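Predicted zincin-like metalloprotease (Acidothermus cellulolyticus 11B, PDB 3E11) is of unknown function but is probably a metal-dependent peptidase of the zincin-like class, and binds calcium. Local coordinates at residues A[30-35]-A[67-72]. Residues are numbered along the deposited sequence; the frame is centred on the assembly and turned at random.
Sequences RNVAVF and DRIIIY
Val-32 and Ile-69 meet through CG1 and CG1, 3.7 Å apart, and one step along the same face Val-34 CG1 meets Ile-71 CG1 at 3.6 Å. Both valines turn CG1 anti to the backbone N, which sends this branch forward along the strand to the isoleucine two residues past the bridge partner. Helix 83-101 packs on this face through Val-94 and Ile-98, and helix 7-19 closes over Val-34 and Ile-71. Between the backbones, Ala-33 and Phe-35 each give N-H and C=O to the neighbouring strand; Ala-33 N reaches Asp-67 O at 2.9 Å, almost straight at 175°, and Ile-69 N reaches Ala-33 O at 2.8 Å. The ladder frays at Asn-31 O, whose bond from Asp-67 N is weak. On the other face the Arg-68 guanidinium lies flat over the Phe-35 ring, a cation-pi stack with CZ 3.7 Å from the centroid and the planes 14° apart. A serine in place of Arg-68 would probably leave that ring face without its cation and the ring freer to turn. At the N-terminal end of strand 67-72 the carboxylate of buried Asp-67, on the Val-32 face, forms a salt bridge with Arg-57 and hydrogen bonds with Tyr-49 and Ile-52 N. The pair is a parallel ladder in the mixed sheet of a zincin-like fold, backed by the helix carrying an HExxH sequence, the probable metal-binding motif.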
loop_
_atom_site.group_PDB
_atom_site.type_symbol
_atom_site.label_atom_id
_atom_site.label_comp_id
_atom_site.label_asym_id
_atom_site.label_seq_id
_atom_site.Cartn_x
_atom_site.Cartn_y
_atom_site.Cartn_z
ATOM N N ARG A 30 3.578 -6.290 9.625
ATOM C CA ARG A 30 2.733 -6.996 10.573
ATOM C C ARG A 30 1.490 -6.198 10.935
ATOM O O ARG A 30 1.574 -5.049 11.336
ATOM C CB ARG A 30 3.476 -7.332 11.874
ATOM C CG ARG A 30 2.609 -8.127 12.861
ATOM C CD ARG A 30 3.380 -8.547 14.099
ATOM N NE ARG A 30 4.317 -9.614 13.763
ATOM C CZ ARG A 30 5.082 -10.246 14.642
ATOM N NH1 ARG A 30 5.051 -9.908 15.920
ATOM N NH2 ARG A 30 5.891 -11.202 14.219
ATOM N N ASN A 31 0.330 -6.847 10.807
ATOM C CA ASN A 31 -0.941 -6.233 11.184
ATOM C C ASN A 31 -1.184 -4.870 10.514
ATOM O O ASN A 31 -1.596 -3.909 11.151
ATOM C CB ASN A 31 -1.035 -6.102 12.709
ATOM C CG ASN A 31 -2.445 -5.848 13.171
ATOM O OD1 ASN A 31 -3.393 -6.360 12.574
ATOM N ND2 ASN A 31 -2.598 -5.004 14.213
ATOM N N VAL A 32 -0.819 -4.810 9.233
ATOM C CA VAL A 32 -1.158 -3.716 8.343
ATOM C C VAL A 32 -2.000 -4.297 7.234
ATOM O O VAL A 32 -1.655 -5.362 6.646
ATOM C CB VAL A 32 0.095 -3.078 7.712
ATOM C CG1 VAL A 32 -0.309 -1.967 6.734
ATOM C CG2 VAL A 32 0.998 -2.543 8.802
ATOM N N ALA A 33 -3.118 -3.640 6.985
ATOM C CA ALA A 33 -4.052 -4.014 5.924
ATOM C C ALA A 33 -4.024 -2.969 4.835
ATOM O O ALA A 33 -3.814 -1.774 5.083
ATOM C CB ALA A 33 -5.433 -4.167 6.455
ATOM N N VAL A 34 -4.157 -3.435 3.609
ATOM C CA VAL A 34 -4.138 -2.570 2.450
ATOM C C VAL A 34 -5.586 -2.504 1.969
ATOM O O VAL A 34 -6.250 -3.531 1.810
ATOM C CB VAL A 34 -3.157 -3.103 1.346
ATOM C CG1 VAL A 34 -3.246 -2.285 0.077
ATOM C CG2 VAL A 34 -1.773 -3.134 1.857
ATOM N N PHE A 35 -6.082 -1.290 1.830
ATOM C CA PHE A 35 -7.412 -1.018 1.342
ATOM C C PHE A 35 -7.294 -0.125 0.114
ATOM O O PHE A 35 -6.398 0.687 0.016
ATOM C CB PHE A 35 -8.217 -0.304 2.413
ATOM C CG PHE A 35 -8.720 -1.209 3.498
ATOM C CD1 PHE A 35 -7.956 -1.447 4.641
ATOM C CD2 PHE A 35 -9.984 -1.764 3.407
ATOM C CE1 PHE A 35 -8.459 -2.286 5.670
ATOM C CE2 PHE A 35 -10.497 -2.603 4.426
ATOM C CZ PHE A 35 -9.720 -2.866 5.547
ATOM N N ASP A 67 -3.429 -1.289 11.411
ATOM C CA ASP A 67 -3.185 -0.050 10.674
ATOM C C ASP A 67 -3.565 -0.257 9.211
ATOM O O ASP A 67 -3.639 -1.391 8.737
ATOM C CB ASP A 67 -1.709 0.382 10.772
ATOM C CG ASP A 67 -1.363 1.091 12.085
ATOM O OD1 ASP A 67 -2.258 1.262 12.967
ATOM O OD2 ASP A 67 -0.182 1.464 12.251
ATOM N N ARG A 68 -3.781 0.835 8.490
ATOM C CA ARG A 68 -4.209 0.722 7.090
ATOM C C ARG A 68 -3.192 1.432 6.195
ATOM O O ARG A 68 -2.639 2.451 6.581
ATOM C CB ARG A 68 -5.612 1.303 6.899
ATOM C CG ARG A 68 -6.706 0.432 7.468
ATOM C CD ARG A 68 -8.101 1.111 7.475
ATOM N NE ARG A 68 -9.098 0.134 7.903
ATOM C CZ ARG A 68 -10.335 -0.032 7.403
ATOM N NH1 ARG A 68 -10.804 0.687 6.385
ATOM N NH2 ARG A 68 -11.114 -0.973 7.932
ATOM N N ILE A 69 -2.911 0.851 5.041
ATOM C CA ILE A 69 -2.298 1.579 3.958
ATOM C C ILE A 69 -3.369 1.664 2.865
ATOM O O ILE A 69 -3.842 0.635 2.357
ATOM C CB ILE A 69 -1.029 0.904 3.447
ATOM C CG1 ILE A 69 0.086 0.985 4.517
ATOM C CG2 ILE A 69 -0.540 1.564 2.189
ATOM C CD1 ILE A 69 1.347 0.199 4.140
ATOM N N ILE A 70 -3.782 2.888 2.561
ATOM C CA ILE A 70 -4.754 3.111 1.488
ATOM C C ILE A 70 -3.999 3.211 0.179
ATOM O O ILE A 70 -2.956 3.853 0.136
ATOM C CB ILE A 70 -5.576 4.375 1.726
ATOM C CG1 ILE A 70 -6.140 4.415 3.164
ATOM C CG2 ILE A 70 -6.712 4.466 0.697
ATOM C CD1 ILE A 70 -6.973 3.227 3.546
ATOM N N ILE A 71 -4.512 2.562 -0.871
ATOM C CA ILE A 71 -3.920 2.592 -2.220
ATOM C C ILE A 71 -4.985 3.193 -3.124
ATOM O O ILE A 71 -6.138 2.795 -3.051
ATOM C CB ILE A 71 -3.515 1.172 -2.711
ATOM C CG1 ILE A 71 -2.345 0.638 -1.891
ATOM C CG2 ILE A 71 -3.147 1.155 -4.168
ATOM C CD1 ILE A 71 -1.049 1.411 -1.999
ATOM N N TYR A 72 -4.610 4.198 -3.917
ATOM C CA TYR A 72 -5.558 4.960 -4.757
ATOM C C TYR A 72 -5.529 4.434 -6.182
ATOM O O TYR A 72 -4.558 4.607 -6.906
ATOM C CB TYR A 72 -5.250 6.460 -4.694
ATOM C CG TYR A 72 -5.449 6.970 -3.280
ATOM C CD1 TYR A 72 -6.728 6.997 -2.720
ATOM C CD2 TYR A 72 -4.384 7.309 -2.482
ATOM C CE1 TYR A 72 -6.939 7.430 -1.415
ATOM C CE2 TYR A 72 -4.567 7.733 -1.160
ATOM C CZ TYR A 72 -5.847 7.785 -0.632
ATOM O OH TYR A 72 -6.056 8.194 0.658
#